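Local atomic coordinates of glutamate tRNA ligase (PDB entry 6BRL), a protein that probably attaches glutamate to its cognate tRNA, as a class I glutamyl-tRNA synthetase with a catalytic domain and an anticodon-binding domain. Residues E94-Y99 and D205-Y210; H225-E230 and A254-I259. All blocks are in the same frame, centred on the assembly; numbering follows the deposited sequence.

Both contacts lie in the catalytic domain and both reach the bound glutamic acid, although their centres are 25 Å apart. Contact 1 is partly buried: the first turn of helix 96-107 meets the loop that leads into helix 210-220, through a proline on a tyrosine ring, an arginine over a methionine and a bridging water. Contact 2 is the more deeply buried, with six of its ten touching residues buried against three of six, and pairs strands 225-229 and 252-256 through regular backbone hydrogen bonds. Its interface is also larger, 500 Å² against 253 Å². The sites converge at the ligand, where Tyr-210 OH and Arg-228 NH1 lie 3.3 Å apart and both bond to its side-chain carboxylate.

Contact 1 of 2, residues E94-Y99 and D205-Y210; sequences ERRDIY and DGMPTY. With GLU (glutamic acid), chain B.
The loop that ends in the glutamate pocket packs here on the first turn of helix 96-107, where Pro-208 makes a CH-pi contact with Tyr-99. Pro-208 CG stands 3.7 Å from the centroid of the Tyr-99 ring and 23° off its normal, which places it over the face; Arg-95 O lies over the opposite face. The ring's far end is fixed by a hydrogen bond from Tyr-99 OH to Asp-217 of helix 210-220, so the tyrosine joins both helices. Alongside, Arg-96 bends at chi2 and chi3 (-73° and -60°) and thereby lays its guanidinium over Met-207, whose CB sits 4.1 Å from the guanidinium plane, over its centre. The two side chains cross at about a right angle, and Arg-96 CD touches Met-207 SD at 3.6 Å. Water 1 accepts from Arg-96 NE (2.7 Å), in the guanidinium plane, and lies 2.8 Å from Gly-206 O, bridging helix and loop. Within the loop, Met-207 N bonds to Asp-205 OD1 at 2.9 Å, from above the carboxylate plane, which defines an Asx turn. Thr-209 N-caps helix 210-220, and Tyr-210 OH donates to OE1 of the glutamic acid at 2.6 Å, with OE1 in the ring plane.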
loop_
_atom_site.group_PDB
_atom_site.type_symbol
_atom_site.label_atom_id
_atom_site.label_comp_id
_atom_site.label_asym_id
_atom_site.label_seq_id
_atom_site.Cartn_x
_atom_site.Cartn_y
_atom_site.Cartn_z
ATOM N N GLU A 94 11.778 7.472 23.138
ATOM C CA GLU A 94 12.863 6.958 23.974
ATOM C C GLU A 94 14.143 7.800 23.876
ATOM O O GLU A 94 15.183 7.401 24.409
ATOM C CB GLU A 94 13.133 5.490 23.606
ATOM C CG GLU A 94 11.884 4.600 23.815
ATOM C CD GLU A 94 12.085 3.173 23.356
ATOM O OE1 GLU A 94 13.222 2.817 23.005
ATOM O OE2 GLU A 94 11.102 2.406 23.336
ATOM N N ARG A 95 14.076 8.970 23.243
ATOM C CA ARG A 95 15.243 9.793 22.930
ATOM C C ARG A 95 15.230 11.130 23.673
ATOM O O ARG A 95 15.907 12.072 23.249
ATOM C CB ARG A 95 15.318 10.021 21.408
ATOM C CG ARG A 95 15.608 8.725 20.634
ATOM C CD ARG A 95 15.558 8.924 19.142
ATOM N NE ARG A 95 16.665 9.696 18.590
ATOM C CZ ARG A 95 17.889 9.227 18.341
ATOM N NH1 ARG A 95 18.231 7.975 18.671
ATOM N NH2 ARG A 95 18.794 10.045 17.787
ATOM N N ARG A 96 14.485 11.216 24.798
ATOM C CA ARG A 96 14.272 12.496 25.478
ATOM C C ARG A 96 15.578 13.110 25.964
ATOM O O ARG A 96 15.726 14.336 25.950
ATOM C CB ARG A 96 13.304 12.327 26.678
ATOM C CG ARG A 96 11.930 11.707 26.301
ATOM C CD ARG A 96 11.043 12.686 25.535
ATOM N NE ARG A 96 10.760 13.893 26.308
ATOM C CZ ARG A 96 9.742 14.035 27.154
ATOM N NH1 ARG A 96 8.886 13.042 27.344
ATOM N NH2 ARG A 96 9.570 15.179 27.804
ATOM N N ASP A 97 16.517 12.290 26.458
ATOM C CA ASP A 97 17.776 12.888 26.923
ATOM C C ASP A 97 18.504 13.564 25.758
ATOM O O ASP A 97 19.138 14.609 25.934
ATOM C CB ASP A 97 18.669 11.825 27.592
ATOM C CG ASP A 97 19.143 10.755 26.593
ATOM O OD1 ASP A 97 18.277 10.178 25.889
ATOM O OD2 ASP A 97 20.373 10.513 26.492
ATOM N N ILE A 98 18.405 13.000 24.556
ATOM C CA ILE A 98 19.025 13.641 23.393
ATOM C C ILE A 98 18.376 14.996 23.137
ATOM O O ILE A 98 19.061 16.014 22.969
ATOM C CB ILE A 98 18.933 12.726 22.151
ATOM C CG1 ILE A 98 19.788 11.452 22.338
ATOM C CG2 ILE A 98 19.405 13.488 20.902
ATOM C CD1 ILE A 98 19.490 10.360 21.256
ATOM N N TYR A 99 17.037 15.032 23.118
ATOM C CA TYR A 99 16.354 16.284 22.800
ATOM C C TYR A 99 16.571 17.310 23.914
ATOM O O TYR A 99 16.681 18.511 23.635
ATOM C CB TYR A 99 14.860 16.045 22.596
ATOM C CG TYR A 99 14.505 14.950 21.589
ATOM C CD1 TYR A 99 15.126 14.885 20.344
ATOM C CD2 TYR A 99 13.570 13.971 21.899
ATOM C CE1 TYR A 99 14.784 13.892 19.431
ATOM C CE2 TYR A 99 13.217 12.975 21.004
ATOM C CZ TYR A 99 13.817 12.944 19.772
ATOM O OH TYR A 99 13.498 11.952 18.912
ATOM N N ASP A 205 5.862 20.147 28.025
ATOM C CA ASP A 205 6.369 19.053 28.846
ATOM C C ASP A 205 7.804 18.695 28.475
ATOM O O ASP A 205 8.319 17.670 28.915
ATOM C CB ASP A 205 5.474 17.827 28.676
ATOM C CG ASP A 205 5.420 17.362 27.212
ATOM O OD1 ASP A 205 6.095 17.975 26.351
ATOM O OD2 ASP A 205 4.691 16.406 26.906
ATOM N N GLY A 206 8.444 19.484 27.640
ATOM C CA GLY A 206 9.807 19.189 27.221
ATOM C C GLY A 206 9.925 18.269 26.020
ATOM O O GLY A 206 11.035 18.014 25.560
ATOM N N MET A 207 8.843 17.771 25.514
ATOM C CA MET A 207 8.902 16.919 24.323
ATOM C C MET A 207 9.024 17.803 23.081
ATOM O O MET A 207 8.198 18.699 22.891
ATOM C CB MET A 207 7.647 16.051 24.230
ATOM C CG MET A 207 7.528 15.162 22.975
ATOM S SD MET A 207 8.565 13.671 23.109
ATOM C CE MET A 207 7.417 12.577 23.965
ATOM N N PRO A 208 10.035 17.591 22.231
ATOM C CA PRO A 208 10.095 18.330 20.963
ATOM C C PRO A 208 8.848 18.092 20.121
ATOM O O PRO A 208 8.196 17.047 20.225
ATOM C CB PRO A 208 11.322 17.733 20.258
ATOM C CG PRO A 208 11.335 16.266 20.754
ATOM C CD PRO A 208 11.028 16.493 22.279
ATOM N N THR A 209 8.532 19.069 19.267
ATOM C CA THR A 209 7.572 18.838 18.184
ATOM C C THR A 209 8.246 18.077 17.057
ATOM O O THR A 209 9.462 17.938 16.996
ATOM C CB THR A 209 7.027 20.169 17.634
ATOM O OG1 THR A 209 8.137 20.949 17.106
ATOM C CG2 THR A 209 6.298 20.940 18.740
ATOM N N TYR A 210 7.423 17.626 16.110
ATOM C CA TYR A 210 7.937 16.912 14.964
ATOM C C TYR A 210 9.109 17.647 14.300
ATOM O O TYR A 210 10.101 17.021 13.897
ATOM C CB TYR A 210 6.775 16.707 13.962
ATOM C CG TYR A 210 7.310 16.501 12.581
ATOM C CD1 TYR A 210 7.796 15.253 12.188
ATOM C CD2 TYR A 210 7.388 17.562 11.667
ATOM C CE1 TYR A 210 8.320 15.047 10.901
ATOM C CE2 TYR A 210 7.910 17.367 10.378
ATOM C CZ TYR A 210 8.378 16.107 10.006
ATOM O OH TYR A 210 8.915 15.909 8.761
HETATM N N GLU B . 6.546 11.576 11.124
HETATM C CA GLU B . 6.479 12.166 9.780
HETATM C C GLU B . 5.341 11.547 8.929
HETATM O O GLU B . 5.023 12.001 7.808
HETATM C CB GLU B . 7.829 12.007 9.069
HETATM C CG GLU B . 8.056 12.973 7.922
HETATM C CD GLU B . 9.495 12.944 7.439
HETATM O OE1 GLU B . 10.252 13.918 7.764
HETATM O OE2 GLU B . 9.851 11.933 6.766
HETATM O OXT GLU B . 4.696 10.574 9.368
HETATM O O HOH W 1 12.643 15.713 25.636
#

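Contact 2 of 2, residues H225-E230 and A254-I259. With GLU (glutamic acid), chain B; EDO (1,2-ethanediol), chain C.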
loop_
_atom_site.group_PDB
_atom_site.type_symbol
_atom_site.label_atom_id
_atom_site.label_comp_id
_atom_site.label_asym_id
_atom_site.label_seq_id
_atom_site.Cartn_x
_atom_site.Cartn_y
_atom_site.Cartn_z
ATOM N N HIS A 225 19.684 11.620 2.742
ATOM C CA HIS A 225 18.592 11.969 1.841
ATOM C C HIS A 225 17.258 11.750 2.550
ATOM O O HIS A 225 16.969 10.633 3.002
ATOM C CB HIS A 225 18.662 11.125 0.553
ATOM C CG HIS A 225 19.899 11.366 -0.268
ATOM N ND1 HIS A 225 21.136 10.875 0.088
ATOM C CD2 HIS A 225 20.083 12.026 -1.440
ATOM C CE1 HIS A 225 22.033 11.227 -0.822
ATOM N NE2 HIS A 225 21.423 11.942 -1.751
ATOM N N VAL A 226 16.449 12.803 2.625
ATOM C CA VAL A 226 15.129 12.770 3.241
ATOM C C VAL A 226 14.125 12.699 2.100
ATOM O O VAL A 226 14.010 13.638 1.303
ATOM C CB VAL A 226 14.877 14.003 4.116
ATOM C CG1 VAL A 226 13.425 14.052 4.619
ATOM C CG2 VAL A 226 15.903 14.067 5.313
ATOM N N ILE A 227 13.407 11.588 2.006
ATOM C CA ILE A 227 12.382 11.390 0.973
ATOM C C ILE A 227 11.035 11.319 1.685
ATOM O O ILE A 227 10.818 10.429 2.514
ATOM C CB ILE A 227 12.650 10.113 0.160
ATOM C CG1 ILE A 227 14.038 10.155 -0.483
ATOM C CG2 ILE A 227 11.499 9.813 -0.881
ATOM C CD1 ILE A 227 14.508 8.778 -0.961
ATOM N N ARG A 228 10.135 12.249 1.382
ATOM C CA ARG A 228 8.848 12.283 2.067
ATOM C C ARG A 228 7.812 12.917 1.151
ATOM O O ARG A 228 8.134 13.393 0.054
ATOM C CB ARG A 228 8.953 13.042 3.394
ATOM C CG ARG A 228 9.402 14.453 3.191
ATOM C CD ARG A 228 9.818 15.051 4.541
ATOM N NE ARG A 228 10.115 16.476 4.405
ATOM C CZ ARG A 228 10.771 17.178 5.331
ATOM N NH1 ARG A 228 11.199 16.560 6.439
ATOM N NH2 ARG A 228 10.992 18.482 5.160
ATOM N N GLY A 229 6.552 12.917 1.607
ATOM C CA GLY A 229 5.471 13.478 0.808
ATOM C C GLY A 229 5.480 15.005 0.772
ATOM O O GLY A 229 5.965 15.709 1.682
ATOM N N GLU A 230 4.852 15.529 -0.277
ATOM C CA GLU A 230 4.767 16.977 -0.474
ATOM C C GLU A 230 3.983 17.697 0.614
ATOM O O GLU A 230 4.052 18.924 0.683
ATOM C CB GLU A 230 4.127 17.292 -1.824
ATOM C CG GLU A 230 2.666 16.851 -1.935
ATOM C CD GLU A 230 2.003 17.323 -3.228
ATOM O OE1 GLU A 230 2.343 18.407 -3.714
ATOM O OE2 GLU A 230 1.133 16.614 -3.761
ATOM N N ALA A 254 13.791 15.163 -1.118
ATOM C CA ALA A 254 12.989 14.798 -2.295
ATOM C C ALA A 254 11.534 14.714 -1.864
ATOM O O ALA A 254 11.206 13.906 -0.991
ATOM C CB ALA A 254 13.423 13.451 -2.880
ATOM N N HIS A 255 10.655 15.539 -2.435
ATOM C CA HIS A 255 9.263 15.565 -1.972
ATOM C C HIS A 255 8.367 14.938 -3.028
ATOM O O HIS A 255 8.300 15.448 -4.146
ATOM C CB HIS A 255 8.803 16.990 -1.652
ATOM C CG HIS A 255 9.300 17.477 -0.319
ATOM N ND1 HIS A 255 10.589 17.944 -0.134
ATOM C CD2 HIS A 255 8.717 17.475 0.907
ATOM C CE1 HIS A 255 10.762 18.246 1.145
ATOM N NE2 HIS A 255 9.646 17.959 1.804
ATOM N N LEU A 256 7.644 13.871 -2.651
ATOM C CA LEU A 256 6.794 13.108 -3.572
ATOM C C LEU A 256 5.385 13.692 -3.642
ATOM O O LEU A 256 4.770 13.966 -2.608
ATOM C CB LEU A 256 6.723 11.650 -3.109
ATOM C CG LEU A 256 8.092 10.949 -2.965
ATOM C CD1 LEU A 256 7.983 9.597 -2.206
ATOM C CD2 LEU A 256 8.612 10.723 -4.379
ATOM N N SER A 257 4.869 13.864 -4.851
ATOM C CA SER A 257 3.506 14.360 -5.004
ATOM C C SER A 257 2.485 13.292 -4.600
ATOM O O SER A 257 2.688 12.094 -4.809
ATOM C CB SER A 257 3.250 14.796 -6.436
ATOM O OG SER A 257 4.131 15.824 -6.789
ATOM N N LEU A 258 1.370 13.751 -4.035
ATOM C CA LEU A 258 0.328 12.849 -3.536
ATOM C C LEU A 258 -0.286 12.045 -4.671
ATOM O O LEU A 258 -0.482 12.560 -5.769
ATOM C CB LEU A 258 -0.782 13.648 -2.839
ATOM C CG LEU A 258 -0.392 14.327 -1.511
ATOM C CD1 LEU A 258 -1.554 15.094 -0.902
ATOM C CD2 LEU A 258 0.153 13.302 -0.544
ATOM N N ILE A 259 -0.604 10.779 -4.388
ATOM C CA ILE A 259 -1.328 9.943 -5.349
ATOM C C ILE A 259 -2.709 10.524 -5.593
ATOM O O ILE A 259 -3.396 10.941 -4.654
ATOM C CB ILE A 259 -1.393 8.502 -4.817
ATOM C CG1 ILE A 259 0.042 8.015 -4.547
ATOM C CG2 ILE A 259 -2.170 7.586 -5.774
ATOM C CD1 ILE A 259 0.140 6.760 -3.728
HETATM N N GLU B . 6.546 11.576 11.124
HETATM C CA GLU B . 6.479 12.166 9.780
HETATM C C GLU B . 5.341 11.547 8.929
HETATM O O GLU B . 5.023 12.001 7.808
HETATM C CB GLU B . 7.829 12.007 9.069
HETATM C CG GLU B . 8.056 12.973 7.922
HETATM C CD GLU B . 9.495 12.944 7.439
HETATM O OE1 GLU B . 10.252 13.918 7.764
HETATM O OE2 GLU B . 9.851 11.933 6.766
HETATM O OXT GLU B . 4.696 10.574 9.368
HETATM C C1 EDO C . 5.659 11.251 -7.009
HETATM O O1 EDO C . 6.281 12.556 -7.064
HETATM C C2 EDO C . 4.911 10.971 -8.311
HETATM O O2 EDO C . 3.774 11.831 -8.485
HETATM O O HOH W 2 -0.421 15.106 -6.149
#
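Arg-228 and His-255 run side by side on one face of a parallel strand pair, pointing the same way. From the strand, Arg-228 CB lies 3.7 Å from OE2 of the bound glutamic acid. Its CG, set between backbone N and carbonyl carbon (chi1 60°), lies 3.8 Å from both His-255 CD2 and His-255 NE2. The chain then runs extended, with CD 3.4 Å from ligand OE1. Arg-228 NE comes within 3.0 Å of His-255 NE2, the guanidinium and ring planes being 66° apart. At the tip, NH1 donates to ligand OE1 (3.1 Å), while NH2 bonds to His-239. His-255 ND1 is hydrogen-bonded to Asp-183 OD1, a second-shell link consistent with holding the ring's rotation beside the arginine. On the other face, Ile-227 CG2 touches Leu-256 CD1 at 3.8 Å. Backbone bonds set the parallel register: Ala-254 N to Val-226 O, Arg-228 N to Ala-254 O, and Leu-256 N to Arg-228 O (2.8 Å). Past the strands, Leu-258 N donates almost straight (176°) to Glu-230 OE2, whose other oxygen pairs with Arg-186. The pair forms a beta-alpha-beta unit with helix 236-246; Ile-227 and Leu-256 face helix 26-41, whereas Arg-228 leans on Tyr-210 of helix 210-220.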